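PDB 3TGH: glideosome-associated protein 50 from Plasmodium falciparum 3D7, which forms part of the glideosome, the machinery of parasite gliding and host-cell invasion, and may help to assemble and fix it at the inner membrane complex. Local coordinates for residues 28-33 against 72-77; 220-225 against 243-248; 37-42 against 154-159; 183-188 against 321-326. All coordinates share one frame; numbering follows the deposited sequence.

Contact 1 of 4, residues 28-33 against 72-77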
loop_
_atom_site.group_PDB
_atom_site.type_symbol
_atom_site.label_atom_id
_atom_site.label_comp_id
_atom_site.label_asym_id
_atom_site.label_seq_id
_atom_site.Cartn_x
_atom_site.Cartn_y
_atom_site.Cartn_z
ATOM N N GLN A 28 -3.293 19.168 0.375
ATOM C CA GLN A 28 -4.597 19.811 0.596
ATOM C C GLN A 28 -5.608 18.821 1.161
ATOM O O GLN A 28 -6.279 19.112 2.151
ATOM C CB GLN A 28 -5.140 20.391 -0.711
ATOM C CG GLN A 28 -6.435 21.202 -0.546
ATOM C CD GLN A 28 -7.180 21.423 -1.854
ATOM O OE1 GLN A 28 -6.905 20.769 -2.848
ATOM N NE2 GLN A 28 -8.140 22.341 -1.846
ATOM N N PHE A 29 -5.710 17.656 0.525
ATOM C CA PHE A 29 -6.655 16.625 0.953
ATOM C C PHE A 29 -6.287 16.007 2.289
ATOM O O PHE A 29 -7.162 15.743 3.109
ATOM C CB PHE A 29 -6.772 15.513 -0.093
ATOM C CG PHE A 29 -7.761 15.805 -1.174
ATOM C CD1 PHE A 29 -7.451 16.676 -2.203
ATOM C CD2 PHE A 29 -9.009 15.212 -1.163
ATOM C CE1 PHE A 29 -8.368 16.948 -3.211
ATOM C CE2 PHE A 29 -9.931 15.477 -2.167
ATOM C CZ PHE A 29 -9.606 16.347 -3.190
ATOM N N ILE A 30 -5.003 15.755 2.506
ATOM C CA ILE A 30 -4.562 15.176 3.776
ATOM C C ILE A 30 -4.969 16.074 4.952
ATOM O O ILE A 30 -5.473 15.584 5.968
ATOM C CB ILE A 30 -3.048 14.886 3.762
ATOM C CG1 ILE A 30 -2.796 13.612 2.950
ATOM C CG2 ILE A 30 -2.502 14.729 5.184
ATOM C CD1 ILE A 30 -1.349 13.345 2.664
ATOM N N LYS A 31 -4.775 17.383 4.795
ATOM C CA LYS A 31 -5.200 18.355 5.804
ATOM C C LYS A 31 -6.726 18.381 5.944
ATOM O O LYS A 31 -7.261 18.199 7.040
ATOM C CB LYS A 31 -4.686 19.753 5.437
ATOM C CG LYS A 31 -5.092 20.867 6.398
ATOM C CD LYS A 31 -4.384 20.751 7.737
ATOM C CE LYS A 31 -4.646 21.977 8.602
ATOM N NZ LYS A 31 -3.910 21.917 9.895
ATOM N N ASN A 32 -7.425 18.589 4.834
ATOM C CA ASN A 32 -8.870 18.819 4.883
ATOM C C ASN A 32 -9.680 17.579 5.261
ATOM O O ASN A 32 -10.717 17.695 5.920
ATOM C CB ASN A 32 -9.377 19.371 3.550
ATOM C CG ASN A 32 -8.855 20.764 3.257
ATOM O OD1 ASN A 32 -8.324 21.447 4.137
ATOM N ND2 ASN A 32 -8.998 21.190 2.009
ATOM N N GLU A 33 -9.205 16.409 4.839
ATOM C CA GLU A 33 -9.872 15.140 5.137
ATOM C C GLU A 33 -9.426 14.545 6.476
ATOM O O GLU A 33 -9.958 13.516 6.883
ATOM C CB GLU A 33 -9.618 14.117 4.021
ATOM C CG GLU A 33 -10.289 14.443 2.693
ATOM C CD GLU A 33 -11.711 13.888 2.567
ATOM O OE1 GLU A 33 -12.177 13.149 3.463
ATOM O OE2 GLU A 33 -12.365 14.191 1.550
ATOM N N MET A 72 2.171 17.493 7.566
ATOM C CA MET A 72 2.500 16.239 6.871
ATOM C C MET A 72 3.334 15.278 7.729
ATOM O O MET A 72 3.803 14.241 7.237
ATOM C CB MET A 72 3.219 16.543 5.550
ATOM C CG MET A 72 2.310 17.133 4.474
ATOM S SD MET A 72 1.121 15.931 3.850
ATOM C CE MET A 72 2.189 14.965 2.767
ATOM N N TYR A 73 3.505 15.589 9.013
ATOM C CA TYR A 73 4.265 14.696 9.877
ATOM C C TYR A 73 3.362 13.581 10.391
ATOM O O TYR A 73 2.648 13.741 11.387
ATOM C CB TYR A 73 4.943 15.440 11.030
ATOM C CG TYR A 73 5.838 14.537 11.847
ATOM C CD1 TYR A 73 6.904 13.868 11.252
ATOM C CD2 TYR A 73 5.618 14.341 13.210
ATOM C CE1 TYR A 73 7.731 13.033 11.986
ATOM C CE2 TYR A 73 6.444 13.502 13.955
ATOM C CZ TYR A 73 7.497 12.850 13.329
ATOM O OH TYR A 73 8.330 12.016 14.036
ATOM N N MET A 74 3.398 12.460 9.673
ATOM C CA MET A 74 2.607 11.277 9.977
ATOM C C MET A 74 3.314 10.070 9.354
ATOM O O MET A 74 4.214 10.244 8.531
ATOM C CB MET A 74 1.206 11.426 9.379
ATOM C CG MET A 74 1.185 11.561 7.855
ATOM S SD MET A 74 -0.469 11.882 7.215
ATOM C CE MET A 74 -0.738 13.548 7.844
ATOM N N PRO A 75 2.921 8.846 9.739
ATOM C CA PRO A 75 3.556 7.665 9.158
ATOM C C PRO A 75 3.356 7.567 7.657
ATOM O O PRO A 75 2.290 7.917 7.162
ATOM C CB PRO A 75 2.841 6.501 9.857
ATOM C CG PRO A 75 2.364 7.080 11.132
ATOM C CD PRO A 75 1.962 8.477 10.792
ATOM N N PHE A 76 4.401 7.111 6.970
ATOM C CA PHE A 76 4.404 6.824 5.539
ATOM C C PHE A 76 4.829 5.356 5.413
ATOM O O PHE A 76 6.034 5.045 5.380
ATOM C CB PHE A 76 5.396 7.763 4.848
ATOM C CG PHE A 76 5.381 7.687 3.342
ATOM C CD1 PHE A 76 4.541 8.507 2.600
ATOM C CD2 PHE A 76 6.257 6.855 2.671
ATOM C CE1 PHE A 76 4.544 8.458 1.212
ATOM C CE2 PHE A 76 6.259 6.798 1.275
ATOM C CZ PHE A 76 5.397 7.597 0.556
ATOM N N PHE A 77 3.840 4.459 5.412
ATOM C CA PHE A 77 4.069 3.016 5.404
ATOM C C PHE A 77 4.283 2.627 3.957
ATOM O O PHE A 77 3.355 2.724 3.142
ATOM C CB PHE A 77 2.862 2.236 5.929
ATOM C CG PHE A 77 2.546 2.479 7.381
ATOM C CD1 PHE A 77 3.314 1.899 8.376
ATOM C CD2 PHE A 77 1.450 3.244 7.746
ATOM C CE1 PHE A 77 3.014 2.117 9.717
ATOM C CE2 PHE A 77 1.148 3.465 9.080
ATOM C CZ PHE A 77 1.929 2.900 10.064
#
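In the calcineurin-like phosphoesterase fold the helix of a beta-alpha-beta crossover lies across the parallel strands of its sheet, and here Ile30 of helix 17-32 meets Met72 and Met74, just before strand 75-78. The helix joins strand 4-8 to strand 37-40, and strand 75-78 is the next parallel neighbour. No hydrogen bond links residues 28-33 to 72-77; the contact is one isoleucine against two thioethers. In Ile30, CG1 is anti to the carbonyl carbon (chi1 -77°) and CG2 anti to the backbone N; CD1 goes to Met72, while CG2 meets Met74 and also touches Met72 SD (4.0 Å). The long arm ends with CD1 3.8 Å from Met72 SD and 3.9 Å from Met72 CE. The CB of Met72 points past the helix, and bends at chi2 and chi3 bring SD and CE back to Ile30. The short arm meets the tip of the other methionine: Ile30 CG2 is 3.4 Å from Met74 CE, a little tighter than a normal carbon contact, and 4.0 Å from Met74 SD. Met74 is straight as far as SD and turns at chi3 (69°), bringing its methyl onto the isoleucine. Ile30 and Met74 also touch Ile38 of strand 37-40, and Met72 packs on Phe26 and Lys27. All three touching residues are buried and only carbon and sulfur meet; this part of the joint is apolar, consistent with dispersion and exclusion of water, the bent methionines fitting round the isoleucine, with the Lys31-Asp71 salt bridge beside it.

Contact 2 of 4, residues 220-225 against 243-248; sequences LLKDAE and NDMAHI
The helix carrying Leu221 and Lys222 closes in a Schellman motif, with Glu225 at positive phi (57°), and approaches Asn243 and Met245 at the turn of a beta hairpin, where Asn243 and Asp244 both take left-handed backbone conformations between strands 237-242 and 245-250. Glu225 N bonds back to Lys222 O (3.1 Å). Met245 is the centre of the contact. Its chain runs out extended, CG anti to the backbone N (chi1 -172°), and curls only at the last torsion (-44°), which lays the methyl against the helix backbone. There Met245 CE rests 3.6 Å from Leu221 CB and 3.7 Å from Lys222 N, so it covers the start of the peptide link between these residues as well as their side chains. Behind the methyl, Met245 SD is 4.0 Å from Leu221 CB, and the leucine runs across the methionine. From a second direction, roughly perpendicular to that of Leu221 CB, Lys222 CG comes within 3.8 Å of Met245 CE. From there the lysine stays extended and its outer end comes alongside the Asn243 side chain at the exposed margin, without a bond between them; its ammonium has a long, weak ion pair with Asp242. Met245 and Leu221 are buried, whereas Lys222 and Asn243 are exposed, and the lysine CG borders the methionine methyl. Leu221 also packs on Ile201 and Val226, Leu220 turns to helix 169-189, and beyond Met245 the strand pairs with strand 228-231, Ala246 bonding through its backbone to Asp227 and Tyr229.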
loop_
_atom_site.group_PDB
_atom_site.type_symbol
_atom_site.label_atom_id
_atom_site.label_comp_id
_atom_site.label_asym_id
_atom_site.label_seq_id
_atom_site.Cartn_x
_atom_site.Cartn_y
_atom_site.Cartn_z
ATOM N N LEU A 220 -5.364 -16.962 -0.850
ATOM C CA LEU A 220 -5.107 -16.585 0.549
ATOM C C LEU A 220 -5.915 -15.356 0.966
ATOM O O LEU A 220 -6.405 -15.278 2.092
ATOM C CB LEU A 220 -3.618 -16.303 0.785
ATOM C CG LEU A 220 -2.625 -17.437 0.512
ATOM C CD1 LEU A 220 -1.212 -16.943 0.750
ATOM C CD2 LEU A 220 -2.906 -18.671 1.357
ATOM N N LEU A 221 -6.033 -14.387 0.063
ATOM C CA LEU A 221 -6.785 -13.167 0.349
ATOM C C LEU A 221 -8.275 -13.466 0.483
ATOM O O LEU A 221 -8.938 -12.950 1.381
ATOM C CB LEU A 221 -6.552 -12.118 -0.741
ATOM C CG LEU A 221 -5.114 -11.691 -1.025
ATOM C CD1 LEU A 221 -5.113 -10.612 -2.101
ATOM C CD2 LEU A 221 -4.398 -11.199 0.229
ATOM N N LYS A 222 -8.794 -14.312 -0.403
ATOM C CA LYS A 222 -10.209 -14.691 -0.368
ATOM C C LYS A 222 -10.525 -15.516 0.877
ATOM O O LYS A 222 -11.549 -15.300 1.516
ATOM C CB LYS A 222 -10.608 -15.472 -1.629
ATOM C CG LYS A 222 -10.788 -14.608 -2.867
ATOM C CD LYS A 222 -11.127 -15.467 -4.084
ATOM C CE LYS A 222 -11.291 -14.630 -5.339
ATOM N NZ LYS A 222 -11.301 -15.481 -6.564
ATOM N N ASP A 223 -9.634 -16.440 1.229
ATOM C CA ASP A 223 -9.812 -17.265 2.428
ATOM C C ASP A 223 -9.900 -16.401 3.689
ATOM O O ASP A 223 -10.662 -16.722 4.610
ATOM C CB ASP A 223 -8.670 -18.278 2.571
ATOM C CG ASP A 223 -8.708 -19.018 3.900
ATOM O OD1 ASP A 223 -9.562 -19.916 4.057
ATOM O OD2 ASP A 223 -7.893 -18.691 4.790
ATOM N N ALA A 224 -9.128 -15.312 3.722
ATOM C CA ALA A 224 -9.124 -14.392 4.862
ATOM C C ALA A 224 -10.160 -13.260 4.773
ATOM O O ALA A 224 -10.230 -12.424 5.666
ATOM C CB ALA A 224 -7.724 -13.806 5.060
ATOM N N GLU A 225 -10.963 -13.243 3.712
ATOM C CA GLU A 225 -11.995 -12.218 3.509
ATOM C C GLU A 225 -11.424 -10.797 3.511
ATOM O O GLU A 225 -11.988 -9.875 4.117
ATOM C CB GLU A 225 -13.112 -12.349 4.545
ATOM C CG GLU A 225 -13.804 -13.703 4.557
ATOM C CD GLU A 225 -15.114 -13.663 5.318
ATOM O OE1 GLU A 225 -16.071 -13.027 4.822
ATOM O OE2 GLU A 225 -15.185 -14.257 6.414
ATOM N N ASN A 243 -16.100 -10.678 -5.880
ATOM C CA ASN A 243 -16.339 -11.488 -4.675
ATOM C C ASN A 243 -16.122 -10.713 -3.366
ATOM O O ASN A 243 -15.454 -11.198 -2.451
ATOM C CB ASN A 243 -15.464 -12.754 -4.685
ATOM C CG ASN A 243 -15.666 -13.612 -5.936
ATOM O OD1 ASN A 243 -14.743 -14.302 -6.381
ATOM N ND2 ASN A 243 -16.872 -13.580 -6.498
ATOM N N ASP A 244 -16.686 -9.507 -3.297
ATOM C CA ASP A 244 -16.596 -8.634 -2.111
ATOM C C ASP A 244 -15.158 -8.239 -1.731
ATOM O O ASP A 244 -14.893 -7.876 -0.584
ATOM C CB ASP A 244 -17.317 -9.262 -0.904
ATOM C CG ASP A 244 -18.787 -9.552 -1.179
ATOM O OD1 ASP A 244 -19.520 -8.618 -1.576
ATOM O OD2 ASP A 244 -19.211 -10.712 -0.987
ATOM N N MET A 245 -14.242 -8.309 -2.695
ATOM C CA MET A 245 -12.896 -7.774 -2.529
ATOM C C MET A 245 -12.664 -6.725 -3.599
ATOM O O MET A 245 -12.950 -6.961 -4.776
ATOM C CB MET A 245 -11.837 -8.871 -2.655
ATOM C CG MET A 245 -10.434 -8.392 -2.285
ATOM S SD MET A 245 -9.116 -9.606 -2.502
ATOM C CE MET A 245 -9.870 -11.084 -1.821
ATOM N N ALA A 246 -12.156 -5.569 -3.187
ATOM C CA ALA A 246 -11.808 -4.513 -4.115
ATOM C C ALA A 246 -10.312 -4.566 -4.421
ATOM O O ALA A 246 -9.483 -4.585 -3.517
ATOM C CB ALA A 246 -12.183 -3.154 -3.552
ATOM N N HIS A 247 -9.983 -4.583 -5.706
ATOM C CA HIS A 247 -8.614 -4.446 -6.161
ATOM C C HIS A 247 -8.448 -3.006 -6.606
ATOM O O HIS A 247 -9.106 -2.555 -7.544
ATOM C CB HIS A 247 -8.342 -5.409 -7.318
ATOM C CG HIS A 247 -8.523 -6.847 -6.953
ATOM N ND1 HIS A 247 -7.463 -7.683 -6.679
ATOM C CD2 HIS A 247 -9.644 -7.590 -6.785
ATOM C CE1 HIS A 247 -7.922 -8.885 -6.375
ATOM N NE2 HIS A 247 -9.243 -8.855 -6.437
ATOM N N ILE A 248 -7.594 -2.270 -5.912
ATOM C CA ILE A 248 -7.402 -0.869 -6.203
ATOM C C ILE A 248 -5.999 -0.662 -6.737
ATOM O O ILE A 248 -5.023 -1.035 -6.076
ATOM C CB ILE A 248 -7.603 -0.011 -4.951
ATOM C CG1 ILE A 248 -9.057 -0.100 -4.470
ATOM C CG2 ILE A 248 -7.204 1.428 -5.239
ATOM C CD1 ILE A 248 -9.315 0.624 -3.166
#

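Contact 3 of 4, residues 37-42 against 154-159; sequences FIVSPG and FIFIDT
Phe37 and Phe154 reach for each other from opposite directions across the gap between the two beta sheets and meet as a T-shaped pair. The edge of Phe37 points at one face of Phe154, with centroids 5.2 Å apart and planes at 87°. Phe37 CZ leads, 3.5 Å from Phe154 CZ, while Phe37 CE1 stands above the Phe154 plane, offset toward its rim. In Phe37, chi1 of 62° sets CG between the backbone N and the carbonyl carbon, and the ring reaches from there to Phe154. Two residues on, Val39 faces the same way, and its CG1 reaches the edge of Phe156 close to that ring's plane, 4.0 Å from Phe156 CZ. The same methyl is more distant from Phe154, 4.5 Å from its CD2. Strands 37-40 and 154-156 belong to different sheets; their axes pass 10.1 Å apart at 35°, a spacing filled by these side chains. Phe6 extends the cluster, nearly parallel to Phe37 and edge-to-face with Phe154, and Tyr128 stacks on Phe156. The four touching residues are buried near the centre of the chain, and the sheets of the phosphoesterase sandwich are joined here by ring C-H groups directed at a pi face and by methyl-to-ring packing, with no polar bond between the segments.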
loop_
_atom_site.group_PDB
_atom_site.type_symbol
_atom_site.label_atom_id
_atom_site.label_comp_id
_atom_site.label_asym_id
_atom_site.label_seq_id
_atom_site.Cartn_x
_atom_site.Cartn_y
_atom_site.Cartn_z
ATOM N N PHE A 37 -2.478 8.776 8.365
ATOM C CA PHE A 37 -1.282 8.121 7.839
ATOM C C PHE A 37 -1.406 7.856 6.347
ATOM O O PHE A 37 -2.487 7.970 5.770
ATOM C CB PHE A 37 -0.928 6.830 8.596
ATOM C CG PHE A 37 -1.977 5.757 8.528
ATOM C CD1 PHE A 37 -1.911 4.755 7.563
ATOM C CD2 PHE A 37 -3.015 5.730 9.451
ATOM C CE1 PHE A 37 -2.871 3.747 7.515
ATOM C CE2 PHE A 37 -3.976 4.736 9.406
ATOM C CZ PHE A 37 -3.896 3.735 8.433
ATOM N N ILE A 38 -0.270 7.553 5.743
ATOM C CA ILE A 38 -0.170 7.317 4.309
ATOM C C ILE A 38 0.360 5.906 4.099
ATOM O O ILE A 38 1.236 5.442 4.837
ATOM C CB ILE A 38 0.790 8.336 3.647
ATOM C CG1 ILE A 38 0.315 9.776 3.892
ATOM C CG2 ILE A 38 0.944 8.056 2.151
ATOM C CD1 ILE A 38 1.446 10.809 3.807
ATOM N N VAL A 39 -0.168 5.216 3.089
ATOM C CA VAL A 39 0.428 3.981 2.614
ATOM C C VAL A 39 0.898 4.211 1.185
ATOM O O VAL A 39 0.305 5.009 0.451
ATOM C CB VAL A 39 -0.538 2.767 2.660
ATOM C CG1 VAL A 39 -1.056 2.525 4.082
ATOM C CG2 VAL A 39 -1.703 2.941 1.676
ATOM N N SER A 40 1.949 3.509 0.785
ATOM C CA SER A 40 2.505 3.679 -0.558
ATOM C C SER A 40 2.637 2.362 -1.310
ATOM O O SER A 40 3.593 1.625 -1.084
ATOM C CB SER A 40 3.860 4.374 -0.476
ATOM O OG SER A 40 4.400 4.587 -1.772
ATOM N N PRO A 41 1.662 2.052 -2.187
ATOM C CA PRO A 41 1.788 0.893 -3.047
ATOM C C PRO A 41 2.751 1.180 -4.192
ATOM O O PRO A 41 3.332 2.262 -4.272
ATOM C CB PRO A 41 0.356 0.679 -3.543
ATOM C CG PRO A 41 -0.195 2.040 -3.636
ATOM C CD PRO A 41 0.414 2.793 -2.472
ATOM N N GLY A 42 2.940 0.206 -5.062
ATOM C CA GLY A 42 3.830 0.373 -6.201
ATOM C C GLY A 42 5.278 0.520 -5.789
ATOM O O GLY A 42 5.680 0.065 -4.718
ATOM N N PHE A 154 -3.423 -3.916 8.455
ATOM C CA PHE A 154 -2.724 -3.521 7.238
ATOM C C PHE A 154 -1.560 -4.475 7.047
ATOM O O PHE A 154 -0.701 -4.604 7.923
ATOM C CB PHE A 154 -2.236 -2.075 7.360
ATOM C CG PHE A 154 -3.346 -1.070 7.324
ATOM C CD1 PHE A 154 -4.049 -0.751 8.468
ATOM C CD2 PHE A 154 -3.713 -0.460 6.126
ATOM C CE1 PHE A 154 -5.090 0.176 8.427
ATOM C CE2 PHE A 154 -4.750 0.459 6.082
ATOM C CZ PHE A 154 -5.438 0.777 7.230
ATOM N N ILE A 155 -1.554 -5.177 5.916
ATOM C CA ILE A 155 -0.517 -6.147 5.612
ATOM C C ILE A 155 0.253 -5.654 4.384
ATOM O O ILE A 155 -0.336 -5.335 3.337
ATOM C CB ILE A 155 -1.107 -7.542 5.388
ATOM C CG1 ILE A 155 -1.728 -8.048 6.705
ATOM C CG2 ILE A 155 -0.030 -8.523 4.891
ATOM C CD1 ILE A 155 -2.705 -9.201 6.519
ATOM N N PHE A 156 1.566 -5.549 4.534
ATOM C CA PHE A 156 2.427 -5.002 3.487
ATOM C C PHE A 156 3.262 -6.118 2.896
ATOM O O PHE A 156 3.981 -6.819 3.612
ATOM C CB PHE A 156 3.312 -3.883 4.047
ATOM C CG PHE A 156 2.531 -2.717 4.574
ATOM C CD1 PHE A 156 2.040 -2.724 5.878
ATOM C CD2 PHE A 156 2.243 -1.626 3.756
ATOM C CE1 PHE A 156 1.286 -1.649 6.365
ATOM C CE2 PHE A 156 1.497 -0.562 4.228
ATOM C CZ PHE A 156 1.002 -0.581 5.540
ATOM N N ILE A 157 3.165 -6.288 1.579
ATOM C CA ILE A 157 3.864 -7.372 0.888
ATOM C C ILE A 157 4.850 -6.842 -0.139
ATOM O O ILE A 157 4.679 -5.742 -0.674
ATOM C CB ILE A 157 2.878 -8.362 0.198
ATOM C CG1 ILE A 157 1.993 -7.665 -0.831
ATOM C CG2 ILE A 157 1.991 -9.039 1.229
ATOM C CD1 ILE A 157 1.103 -8.650 -1.635
ATOM N N ASP A 158 5.891 -7.631 -0.388
ATOM C CA ASP A 158 6.821 -7.370 -1.460
ATOM C C ASP A 158 6.529 -8.368 -2.561
ATOM O O ASP A 158 6.879 -9.546 -2.455
ATOM C CB ASP A 158 8.267 -7.494 -1.010
ATOM C CG ASP A 158 9.225 -6.995 -2.068
ATOM O OD1 ASP A 158 9.174 -7.511 -3.197
ATOM O OD2 ASP A 158 9.986 -6.058 -1.797
ATOM N N THR A 159 5.889 -7.895 -3.620
ATOM C CA THR A 159 5.461 -8.790 -4.681
ATOM C C THR A 159 6.616 -9.337 -5.528
ATOM O O THR A 159 6.432 -10.340 -6.222
ATOM C CB THR A 159 4.378 -8.151 -5.572
ATOM O OG1 THR A 159 4.788 -6.853 -6.001
ATOM C CG2 THR A 159 3.061 -8.034 -4.814
#

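Contact 4 of 4, residues 183-188 against 321-326; sequences LSVAKK and FAALPN
The carbonyl oxygen of Val185 accepts the amide of Lys188 (Lys188 N to Val185 O, 2.9 Å), a bond inside helix 169-189 whose valine side chain faces Leu324 and Ala323. Opposite it, residues 321-324 form a type I beta turn closed by Leu324 N and Phe321 O at 3.1 Å. Leu324 starts off beside the helix, and its CG, anti to the carbonyl carbon (chi1 -75°), carries CD2 onto the fork of Val185. That methyl is 3.8 Å from Val185 CB and 3.9 Å from both Val185 CG1 and Val185 CG2, the two side chains crossing at about a right angle. Ala323 CB adds to one prong, 4.0 Å from Val185 CG2. Val185 chi1 (172°) puts CG1 anti to the backbone N and CG2 on the alanine's side. Leu324 also touches His129 and Phe131 of strand 128-136, and Pro325 continues along the helix over Asp178, Ser181 and Gln182. Val185 is thus buried beneath a partly exposed cover. Between these two segments the contact is aliphatic packing with no polar bond, while backbone bonds keep the turn and the helix each in form; crystal neighbours, which touch much of the turn, may share in placing it.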
loop_
_atom_site.group_PDB
_atom_site.type_symbol
_atom_site.label_atom_id
_atom_site.label_comp_id
_atom_site.label_asym_id
_atom_site.label_seq_id
_atom_site.Cartn_x
_atom_site.Cartn_y
_atom_site.Cartn_z
ATOM N N LEU A 183 -2.362 -13.285 7.742
ATOM C CA LEU A 183 -3.760 -13.394 7.336
ATOM C C LEU A 183 -4.548 -14.275 8.303
ATOM O O LEU A 183 -5.707 -13.981 8.612
ATOM C CB LEU A 183 -3.868 -13.930 5.902
ATOM C CG LEU A 183 -3.392 -12.959 4.817
ATOM C CD1 LEU A 183 -3.205 -13.718 3.484
ATOM C CD2 LEU A 183 -4.345 -11.795 4.636
ATOM N N SER A 184 -3.911 -15.333 8.798
ATOM C CA SER A 184 -4.524 -16.220 9.791
ATOM C C SER A 184 -4.904 -15.484 11.078
ATOM O O SER A 184 -5.953 -15.753 11.667
ATOM C CB SER A 184 -3.580 -17.373 10.125
ATOM O OG SER A 184 -4.202 -18.288 11.006
ATOM N N VAL A 185 -4.053 -14.559 11.507
ATOM C CA VAL A 185 -4.337 -13.735 12.684
ATOM C C VAL A 185 -5.408 -12.694 12.362
ATOM O O VAL A 185 -6.363 -12.530 13.121
ATOM C CB VAL A 185 -3.067 -13.053 13.224
ATOM C CG1 VAL A 185 -3.409 -12.037 14.320
ATOM C CG2 VAL A 185 -2.087 -14.099 13.750
ATOM N N ALA A 186 -5.265 -12.009 11.230
ATOM C CA ALA A 186 -6.209 -10.964 10.831
ATOM C C ALA A 186 -7.641 -11.493 10.768
ATOM O O ALA A 186 -8.579 -10.796 11.164
ATOM C CB ALA A 186 -5.800 -10.347 9.484
ATOM N N LYS A 187 -7.798 -12.723 10.274
ATOM C CA LYS A 187 -9.097 -13.418 10.239
ATOM C C LYS A 187 -9.784 -13.484 11.594
ATOM O O LYS A 187 -11.014 -13.444 11.680
ATOM C CB LYS A 187 -8.922 -14.865 9.750
ATOM C CG LYS A 187 -8.803 -15.009 8.268
ATOM C CD LYS A 187 -8.250 -16.373 7.876
ATOM C CE LYS A 187 -9.270 -17.474 8.054
ATOM N NZ LYS A 187 -8.739 -18.774 7.555
ATOM N N LYS A 188 -8.985 -13.617 12.645
ATOM C CA LYS A 188 -9.501 -13.802 13.993
ATOM C C LYS A 188 -9.742 -12.489 14.743
ATOM O O LYS A 188 -10.555 -12.458 15.664
ATOM C CB LYS A 188 -8.530 -14.672 14.796
ATOM C CG LYS A 188 -8.357 -16.092 14.262
ATOM C CD LYS A 188 -9.570 -16.960 14.566
ATOM C CE LYS A 188 -9.206 -18.437 14.628
ATOM N NZ LYS A 188 -10.364 -19.271 15.063
ATOM N N PHE A 321 -2.520 -12.191 18.474
ATOM C CA PHE A 321 -1.368 -11.300 18.248
ATOM C C PHE A 321 -0.051 -12.052 18.462
ATOM O O PHE A 321 0.938 -11.801 17.772
ATOM C CB PHE A 321 -1.370 -10.099 19.200
ATOM C CG PHE A 321 -2.248 -8.968 18.767
ATOM C CD1 PHE A 321 -1.853 -8.125 17.737
ATOM C CD2 PHE A 321 -3.454 -8.715 19.416
ATOM C CE1 PHE A 321 -2.656 -7.064 17.347
ATOM C CE2 PHE A 321 -4.262 -7.658 19.023
ATOM C CZ PHE A 321 -3.859 -6.835 17.982
ATOM N N ALA A 322 -0.041 -12.953 19.446
ATOM C CA ALA A 322 1.146 -13.736 19.776
ATOM C C ALA A 322 1.546 -14.734 18.683
ATOM O O ALA A 322 2.667 -15.247 18.720
ATOM C CB ALA A 322 0.959 -14.462 21.116
ATOM N N ALA A 323 0.652 -15.000 17.729
ATOM C CA ALA A 323 0.939 -15.881 16.588
ATOM C C ALA A 323 1.472 -15.127 15.365
ATOM O O ALA A 323 1.826 -15.747 14.355
ATOM C CB ALA A 323 -0.314 -16.665 16.198
ATOM N N LEU A 324 1.522 -13.800 15.438
ATOM C CA LEU A 324 2.070 -13.009 14.334
ATOM C C LEU A 324 3.566 -13.270 14.189
ATOM O O LEU A 324 4.254 -13.515 15.178
ATOM C CB LEU A 324 1.831 -11.510 14.539
ATOM C CG LEU A 324 0.429 -10.953 14.306
ATOM C CD1 LEU A 324 0.337 -9.551 14.921
ATOM C CD2 LEU A 324 0.065 -10.925 12.822
ATOM N N PRO A 325 4.078 -13.225 12.950
ATOM C CA PRO A 325 5.511 -13.397 12.764
ATOM C C PRO A 325 6.276 -12.173 13.244
ATOM O O PRO A 325 5.756 -11.054 13.171
ATOM C CB PRO A 325 5.650 -13.560 11.249
ATOM C CG PRO A 325 4.486 -12.848 10.691
ATOM C CD PRO A 325 3.372 -13.037 11.669
ATOM N N ASN A 326 7.491 -12.387 13.741
ATOM C CA ASN A 326 8.344 -11.281 14.167
ATOM C C ASN A 326 8.681 -10.406 12.967
ATOM O O ASN A 326 8.901 -10.913 11.864
ATOM C CB ASN A 326 9.628 -11.796 14.827
ATOM C CG ASN A 326 9.366 -12.482 16.153
ATOM O OD1 ASN A 326 8.215 -12.689 16.533
ATOM N ND2 ASN A 326 10.431 -12.836 16.862
#

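How the contacts relate
Contacts 1 and 3 adjoin, 16 Å between centres: strands 75-78 and 37-40 are paired, with Phe77 N 2.8 Å from Ile38 O, and Phe77 CB lies 3.4 Å from Phe156 CZ. Contact 3 bridges to the second sheet, and there Ile155 CD1 touches Leu183 CD2 (3.6 Å), leading on to contact 4. Contacts 4 and 2 in turn share a helix-helix seam, in which Lys187 NZ and Asp223 OD2 form a salt bridge of 2.9 Å. Contacts 1 and 2, about 27 Å apart by centres, fall on opposite sides of the chain's centre. None of the four includes the metal-binding residues His172 and His233, although contact 4 lies on helix 169-189, which also carries His172.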